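Local coordinates for protein gamma-glutamyltranspeptidase (Ggt) (Helicobacter pylori 26695, PDB 5BPK) that probably cleaves gamma-glutamyl bonds, as in glutathione, and transfers the gamma-glutamyl group to water or an acceptor, as an N-terminal nucleophile (Ntn) hydrolase, at residues A[360-364]-A[365-369]; A[331-335]-A[336-340]; A[70-73]-A[74-77]. One frame throughout, in Å; residues are numbered along the deposited sequence.

Contact 1: A[360-364]-A[365-369]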
loop_
_atom_site.group_PDB
_atom_site.type_symbol
_atom_site.label_atom_id
_atom_site.label_comp_id
_atom_site.label_asym_id
_atom_site.label_seq_id
_atom_site.Cartn_x
_atom_site.Cartn_y
_atom_site.Cartn_z
ATOM N N THR A 360 -17.271 -7.555 -27.245
ATOM C CA THR A 360 -18.056 -6.630 -26.435
ATOM C C THR A 360 -17.750 -6.718 -24.934
ATOM O O THR A 360 -17.213 -7.706 -24.433
ATOM C CB THR A 360 -19.580 -6.816 -26.684
ATOM O OG1 THR A 360 -20.283 -5.674 -26.177
ATOM C CG2 THR A 360 -20.104 -8.091 -26.030
ATOM N N VAL A 361 -18.096 -5.645 -24.241
ATOM C CA VAL A 361 -17.951 -5.551 -22.793
ATOM C C VAL A 361 -19.299 -5.803 -22.118
ATOM O O VAL A 361 -20.355 -5.769 -22.763
ATOM C CB VAL A 361 -17.435 -4.153 -22.390
ATOM C CG1 VAL A 361 -16.088 -3.879 -23.040
ATOM C CG2 VAL A 361 -18.431 -3.065 -22.766
ATOM N N THR A 362 -19.257 -6.057 -20.820
ATOM C CA THR A 362 -20.457 -6.016 -19.992
ATOM C C THR A 362 -20.395 -4.671 -19.280
ATOM O O THR A 362 -19.498 -4.445 -18.471
ATOM C CB THR A 362 -20.503 -7.177 -18.980
ATOM O OG1 THR A 362 -20.530 -8.429 -19.688
ATOM C CG2 THR A 362 -21.737 -7.082 -18.071
ATOM N N PRO A 363 -21.324 -3.750 -19.590
ATOM C CA PRO A 363 -21.260 -2.483 -18.872
ATOM C C PRO A 363 -21.410 -2.670 -17.363
ATOM O O PRO A 363 -22.091 -3.588 -16.910
ATOM C CB PRO A 363 -22.441 -1.682 -19.433
ATOM C CG PRO A 363 -23.294 -2.637 -20.123
ATOM C CD PRO A 363 -22.474 -3.821 -20.508
ATOM N N SER A 364 -20.785 -1.783 -16.604
ATOM C CA SER A 364 -20.830 -1.849 -15.151
ATOM C C SER A 364 -22.263 -1.814 -14.609
ATOM O O SER A 364 -22.557 -2.439 -13.585
ATOM C CB SER A 364 -20.012 -0.714 -14.559
ATOM O OG SER A 364 -18.645 -0.902 -14.873
ATOM N N SER A 365 -23.154 -1.113 -15.307
ATOM C CA SER A 365 -24.569 -1.080 -14.919
ATOM C C SER A 365 -25.256 -2.460 -14.907
ATOM O O SER A 365 -26.283 -2.626 -14.256
ATOM C CB SER A 365 -25.351 -0.126 -15.831
ATOM O OG SER A 365 -25.357 -0.565 -17.188
ATOM N N GLN A 366 -24.697 -3.434 -15.624
ATOM C CA GLN A 366 -25.256 -4.795 -15.689
ATOM C C GLN A 366 -24.564 -5.791 -14.761
ATOM O O GLN A 366 -25.022 -6.926 -14.624
ATOM C CB GLN A 366 -25.205 -5.320 -17.128
ATOM C CG GLN A 366 -26.038 -4.473 -18.104
ATOM C CD GLN A 366 -26.010 -4.978 -19.539
ATOM O OE1 GLN A 366 -26.630 -4.380 -20.419
ATOM N NE2 GLN A 366 -25.290 -6.057 -19.785
ATOM N N ILE A 367 -23.469 -5.372 -14.126
ATOM C CA ILE A 367 -22.704 -6.272 -13.275
ATOM C C ILE A 367 -23.428 -6.480 -11.950
ATOM O O ILE A 367 -23.953 -5.530 -11.362
ATOM C CB ILE A 367 -21.290 -5.728 -13.013
ATOM C CG1 ILE A 367 -20.482 -5.702 -14.313
ATOM C CG2 ILE A 367 -20.569 -6.582 -11.951
ATOM C CD1 ILE A 367 -20.155 -7.095 -14.886
ATOM N N LYS A 368 -23.470 -7.732 -11.512
ATOM C CA LYS A 368 -24.006 -8.085 -10.206
ATOM C C LYS A 368 -22.862 -8.628 -9.353
ATOM O O LYS A 368 -22.141 -9.528 -9.783
ATOM C CB LYS A 368 -25.109 -9.136 -10.329
ATOM C CG LYS A 368 -26.231 -8.748 -11.288
ATOM N N PRO A 369 -22.696 -8.088 -8.141
ATOM C CA PRO A 369 -21.738 -8.697 -7.232
ATOM C C PRO A 369 -21.973 -10.209 -7.050
ATOM O O PRO A 369 -23.117 -10.650 -6.844
ATOM C CB PRO A 369 -21.970 -7.935 -5.940
ATOM C CG PRO A 369 -22.429 -6.606 -6.378
ATOM C CD PRO A 369 -23.236 -6.829 -7.608
HETATM O O HOH W 1 -23.099 -3.237 -10.565
#
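A short 3-10 turn in the loop that follows helix 346-354 brings Pro-363 and Ser-364 against Gln-366 and Ile-367. Two successive i to i+3 backbone bonds define it. Gln-366 N donates to Pro-363 O at 2.9 Å, and Ile-367 N donates to Ser-364 O at 3.1 Å. Both donors stand above the plane of the carbonyl they meet, 49° and 66° out of it, and neither lies on a lone pair. Ser-364 O also accepts from a water, which donates as well to Ile-367 O at 2.6 Å. The water bridges the carbonyls of Ser-364 and Ile-367.

Two side-chain pairs pack beside these bonds. The extended Gln-366 chain runs back over the Pro-363 ring. Its CG is anti to the carbonyl carbon, chi1 -62°, and the chain beyond is straight, which carries the amide as far as the proline. Gln-366 CD then lies 3.6 Å from Pro-363 CG, while Gln-366 NE2 faces Pro-363 CD at 3.7 Å. The two side chains meet by van der Waals contact alone; the polar bond between these residues is the backbone one. Ser-365 OG borders the same ring at Pro-363 CB.

The turn lies on helix 309-329 and against the other protein chain. Ser-364 OG is hydrogen-bonded to Arg-320 and to Trp-128 O of the other chain, and Ser-364 N to Asp-131 of that chain. Ile-367 packs on Arg-320 and Ala-324 and on Trp-128 of the other chain. The turn therefore joins this helix to the partner chain at the surface of the catalytic-domain fragment.

Thr-362 and Ile-367 meet through their methyl groups. Their side chains cross at about a right angle, and Thr-362 CG2 touches Ile-367 CD1 at 3.6 Å.

Contact 2: A[331-335]-A[336-340]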
loop_
_atom_site.group_PDB
_atom_site.type_symbol
_atom_site.label_atom_id
_atom_site.label_comp_id
_atom_site.label_asym_id
_atom_site.label_seq_id
_atom_site.Cartn_x
_atom_site.Cartn_y
_atom_site.Cartn_z
ATOM N N GLY A 331 -14.502 -6.315 3.854
ATOM C CA GLY A 331 -14.343 -5.507 5.065
ATOM C C GLY A 331 -13.435 -6.259 6.026
ATOM O O GLY A 331 -12.870 -7.297 5.678
ATOM N N ASP A 332 -13.298 -5.740 7.236
ATOM C CA ASP A 332 -12.520 -6.397 8.296
ATOM C C ASP A 332 -13.250 -7.677 8.729
ATOM O O ASP A 332 -14.326 -7.614 9.322
ATOM C CB ASP A 332 -12.376 -5.426 9.471
ATOM C CG ASP A 332 -11.519 -5.958 10.604
ATOM O OD1 ASP A 332 -11.124 -7.146 10.604
ATOM O OD2 ASP A 332 -11.248 -5.146 11.523
ATOM N N ALA A 333 -12.638 -8.830 8.460
ATOM C CA ALA A 333 -13.246 -10.127 8.757
ATOM C C ALA A 333 -13.416 -10.408 10.247
ATOM O O ALA A 333 -14.114 -11.348 10.630
ATOM C CB ALA A 333 -12.446 -11.246 8.092
ATOM N N ASP A 334 -12.783 -9.594 11.094
ATOM C CA ASP A 334 -13.010 -9.700 12.531
ATOM C C ASP A 334 -14.389 -9.174 12.929
ATOM O O ASP A 334 -14.814 -9.397 14.065
ATOM C CB ASP A 334 -11.931 -8.944 13.317
ATOM C CG ASP A 334 -10.522 -9.494 13.090
ATOM O OD1 ASP A 334 -10.343 -10.561 12.449
ATOM O OD2 ASP A 334 -9.578 -8.823 13.553
ATOM N N PHE A 335 -15.058 -8.458 12.013
ATOM C CA PHE A 335 -16.367 -7.851 12.253
ATOM C C PHE A 335 -17.469 -8.323 11.320
ATOM O O PHE A 335 -18.629 -8.289 11.701
ATOM C CB PHE A 335 -16.277 -6.321 12.154
ATOM C CG PHE A 335 -15.557 -5.694 13.313
ATOM C CD1 PHE A 335 -14.184 -5.790 13.405
ATOM C CD2 PHE A 335 -16.249 -5.063 14.333
ATOM C CE1 PHE A 335 -13.502 -5.255 14.476
ATOM C CE2 PHE A 335 -15.560 -4.509 15.416
ATOM C CZ PHE A 335 -14.194 -4.607 15.481
ATOM N N VAL A 336 -17.108 -8.680 10.087
ATOM C CA VAL A 336 -18.064 -9.093 9.065
ATOM C C VAL A 336 -17.580 -10.378 8.396
ATOM O O VAL A 336 -16.400 -10.735 8.460
ATOM C CB VAL A 336 -18.284 -7.980 8.003
ATOM C CG1 VAL A 336 -18.765 -6.703 8.664
ATOM C CG2 VAL A 336 -17.001 -7.709 7.214
ATOM N N SER A 337 -18.508 -11.088 7.771
ATOM C CA SER A 337 -18.181 -12.321 7.069
ATOM C C SER A 337 -17.683 -11.984 5.669
ATOM O O SER A 337 -18.411 -11.380 4.879
ATOM C CB SER A 337 -19.408 -13.223 6.982
ATOM O OG SER A 337 -19.753 -13.729 8.262
ATOM N N VAL A 338 -16.452 -12.391 5.363
ATOM C CA VAL A 338 -15.834 -12.088 4.073
ATOM C C VAL A 338 -15.576 -13.400 3.337
ATOM O O VAL A 338 -14.830 -14.256 3.832
ATOM C CB VAL A 338 -14.507 -11.318 4.234
ATOM C CG1 VAL A 338 -13.933 -10.968 2.849
ATOM C CG2 VAL A 338 -14.711 -10.077 5.078
ATOM N N PRO A 339 -16.223 -13.591 2.169
ATOM C CA PRO A 339 -16.159 -14.877 1.468
ATOM C C PRO A 339 -14.888 -15.020 0.620
ATOM O O PRO A 339 -14.951 -15.233 -0.595
ATOM C CB PRO A 339 -17.421 -14.845 0.599
ATOM C CG PRO A 339 -17.585 -13.402 0.281
ATOM C CD PRO A 339 -17.226 -12.699 1.555
ATOM N N VAL A 340 -13.736 -14.953 1.275
ATOM C CA VAL A 340 -12.458 -14.969 0.566
ATOM C C VAL A 340 -12.338 -16.239 -0.265
ATOM O O VAL A 340 -12.006 -16.174 -1.442
ATOM C CB VAL A 340 -11.248 -14.861 1.530
ATOM C CG1 VAL A 340 -9.919 -15.057 0.767
ATOM C CG2 VAL A 340 -11.264 -13.517 2.271
#
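Val-336 and Val-338 pack back on Gly-331 to Ala-333. Val-336 CG2 reaches Asp-332 O at 3.4 Å and lies near Gly-331 C. With Val-336 CG1 anti to the carbonyl carbon, chi1 -58°, this second methyl sits between the backbone N and the carbonyl carbon. That turns it inward over the start of the loop. The CB of Val-338 points toward the 331-335 segment. Its CG2 meets Gly-331 O at 3.4 Å and Ala-333 CB at 3.9 Å, so one methyl spans a carbonyl and an alanine.

The backbone forms a turn from Asp-332 to Val-336. It is held at Asp-332 O, which accepts two bonds. Phe-335 N donates to Asp-332 O at 2.9 Å. Val-336 N donates to Asp-332 O at 3.1 Å and lies in the carbonyl plane. Ala-333 CA makes a weaker CH...O contact across the turn with Val-336 O at 3.2 Å.

Behind these contacts, the Asp-332 carboxylate ties down the start of the turn. Its OD1 accepts from Asp-334 N at 3.0 Å, an Asx turn, with the donor above the carboxylate plane. Asp-332 OD2 accepts from Arg-69 N of the other chain, and Val-336 packs on Lys-68 of that chain. Asp-334 OD2 forms salt bridges with Arg-264 and Lys-262, which join the turn to strand 262-271.

The side-chain position of Gly-331 is about 12 Å from the bound dihydro-oxazolyl amino acid. In the fold the loop links the end of helix 309-329 to helix 340-343, where Pro-339 is the N-cap residue.

Contact 3: A[70-73]-A[74-77]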
loop_
_atom_site.group_PDB
_atom_site.type_symbol
_atom_site.label_atom_id
_atom_site.label_comp_id
_atom_site.label_asym_id
_atom_site.label_seq_id
_atom_site.Cartn_x
_atom_site.Cartn_y
_atom_site.Cartn_z
ATOM N N PHE A 70 11.334 2.757 9.444
ATOM C CA PHE A 70 11.632 3.972 10.217
ATOM C C PHE A 70 12.316 5.074 9.394
ATOM O O PHE A 70 12.033 6.256 9.594
ATOM C CB PHE A 70 12.453 3.657 11.469
ATOM C CG PHE A 70 11.670 2.941 12.540
ATOM C CD1 PHE A 70 10.625 3.582 13.183
ATOM C CD2 PHE A 70 11.972 1.632 12.897
ATOM C CE1 PHE A 70 9.889 2.945 14.169
ATOM C CE2 PHE A 70 11.236 0.986 13.890
ATOM C CZ PHE A 70 10.195 1.654 14.525
ATOM N N ALA A 71 13.223 4.701 8.490
ATOM C CA ALA A 71 13.897 5.694 7.635
ATOM C C ALA A 71 12.898 6.455 6.760
ATOM O O ALA A 71 12.953 7.678 6.682
ATOM C CB ALA A 71 14.983 5.038 6.783
ATOM N N LEU A 72 11.960 5.744 6.144
ATOM C CA LEU A 72 10.950 6.400 5.304
ATOM C C LEU A 72 10.034 7.331 6.108
ATOM O O LEU A 72 9.508 8.312 5.569
ATOM C CB LEU A 72 10.103 5.355 4.565
ATOM C CG LEU A 72 10.772 4.581 3.432
ATOM C CD1 LEU A 72 9.859 3.420 2.965
ATOM C CD2 LEU A 72 11.114 5.507 2.264
ATOM N N ALA A 73 9.833 7.022 7.391
ATOM C CA ALA A 73 9.063 7.906 8.276
ATOM C C ALA A 73 9.694 9.303 8.424
ATOM O O ALA A 73 9.003 10.273 8.776
ATOM C CB ALA A 73 8.859 7.256 9.661
ATOM N N VAL A 74 10.992 9.393 8.143
ATOM C CA VAL A 74 11.745 10.637 8.233
ATOM C C VAL A 74 11.934 11.272 6.843
ATOM O O VAL A 74 11.659 12.447 6.662
ATOM C CB VAL A 74 13.113 10.380 8.905
ATOM C CG1 VAL A 74 13.960 11.659 8.946
ATOM C CG2 VAL A 74 12.910 9.840 10.298
ATOM N N VAL A 75 12.373 10.488 5.865
ATOM C CA VAL A 75 12.772 11.043 4.559
ATOM C C VAL A 75 11.661 11.092 3.519
ATOM O O VAL A 75 11.833 11.714 2.471
ATOM C CB VAL A 75 13.982 10.298 3.969
ATOM C CG1 VAL A 75 15.173 10.377 4.937
ATOM C CG2 VAL A 75 13.657 8.825 3.631
ATOM N N HIS A 76 10.534 10.441 3.807
ATOM C CA HIS A 76 9.397 10.417 2.878
ATOM C C HIS A 76 8.081 10.648 3.624
ATOM O O HIS A 76 7.184 9.805 3.584
ATOM C CB HIS A 76 9.408 9.070 2.147
ATOM C CG HIS A 76 8.448 8.972 1.001
ATOM N ND1 HIS A 76 7.888 10.080 0.396
ATOM C CD2 HIS A 76 7.941 7.892 0.360
ATOM C CE1 HIS A 76 7.097 9.681 -0.586
ATOM N NE2 HIS A 76 7.111 8.359 -0.629
ATOM N N PRO A 77 7.954 11.806 4.312
ATOM C CA PRO A 77 6.810 12.037 5.204
ATOM C C PRO A 77 5.443 12.152 4.526
ATOM O O PRO A 77 4.418 12.089 5.210
ATOM C CB PRO A 77 7.186 13.328 5.948
ATOM C CG PRO A 77 8.266 13.945 5.173
ATOM C CD PRO A 77 8.954 12.886 4.398
#
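Leu-72 and His-76 lie side by side, one helical turn apart, and point the same way. His-76 CB rests 3.5 Å from Leu-72 O and 4.0 Å from Leu-72 CD2. His-76 CG is anti to its own backbone N (chi1 -170°), which lays the ring alongside Leu-72. Leu-72 CD2 stands at the edge of that ring, near its plane. A bound ethanediol, probably from the crystallisation liquor, lies about 3 Å from the side chain of His-76.

His-76 N donates to Leu-72 O at 2.9 Å, tilted from the carbonyl plane. One step back, Ala-71 O accepts two bonds. Val-75 N approaches it nearly along the C=O axis at 3.0 Å, and Val-74 N comes from above the carbonyl plane. Val-75 CG2 packs on the same Ala-71 O at 3.3 Å.

Val-74 and Val-75 both pack on Leu-165 of helix 155-168, and Ala-71 on helix 45-56. Val-74 O is hydrogen-bonded to Tyr-170 and Gln-213. These contacts surround the C-terminal end of helix 61-75. His-76 is the first residue to leave helical backbone angles, and just before it one carbonyl takes both an i+3 and an i+4 bond at the helix C-terminus.

How the contacts relate
Contact 3 is the buried one, at the end of helix 61-75. Contact 1 is at the surface, and contact 2 is partly buried. Contacts 1 and 2 share helix 309-329: contact 2 follows its end, while contact 1 lies against its flank. Their nearest atoms are about 9 Å apart. Contact 3 is on the opposite side of the chain's centre from both. All three rely on backbone bonds, but their surroundings differ. Contact 3 is packed mainly by apolar side chains of neighbouring helices. Contacts 1 and 2 both hydrogen-bond to the other chain, through a serine and an aspartate respectively. Contact 2 adds salt bridges, and contact 1 a bridging water.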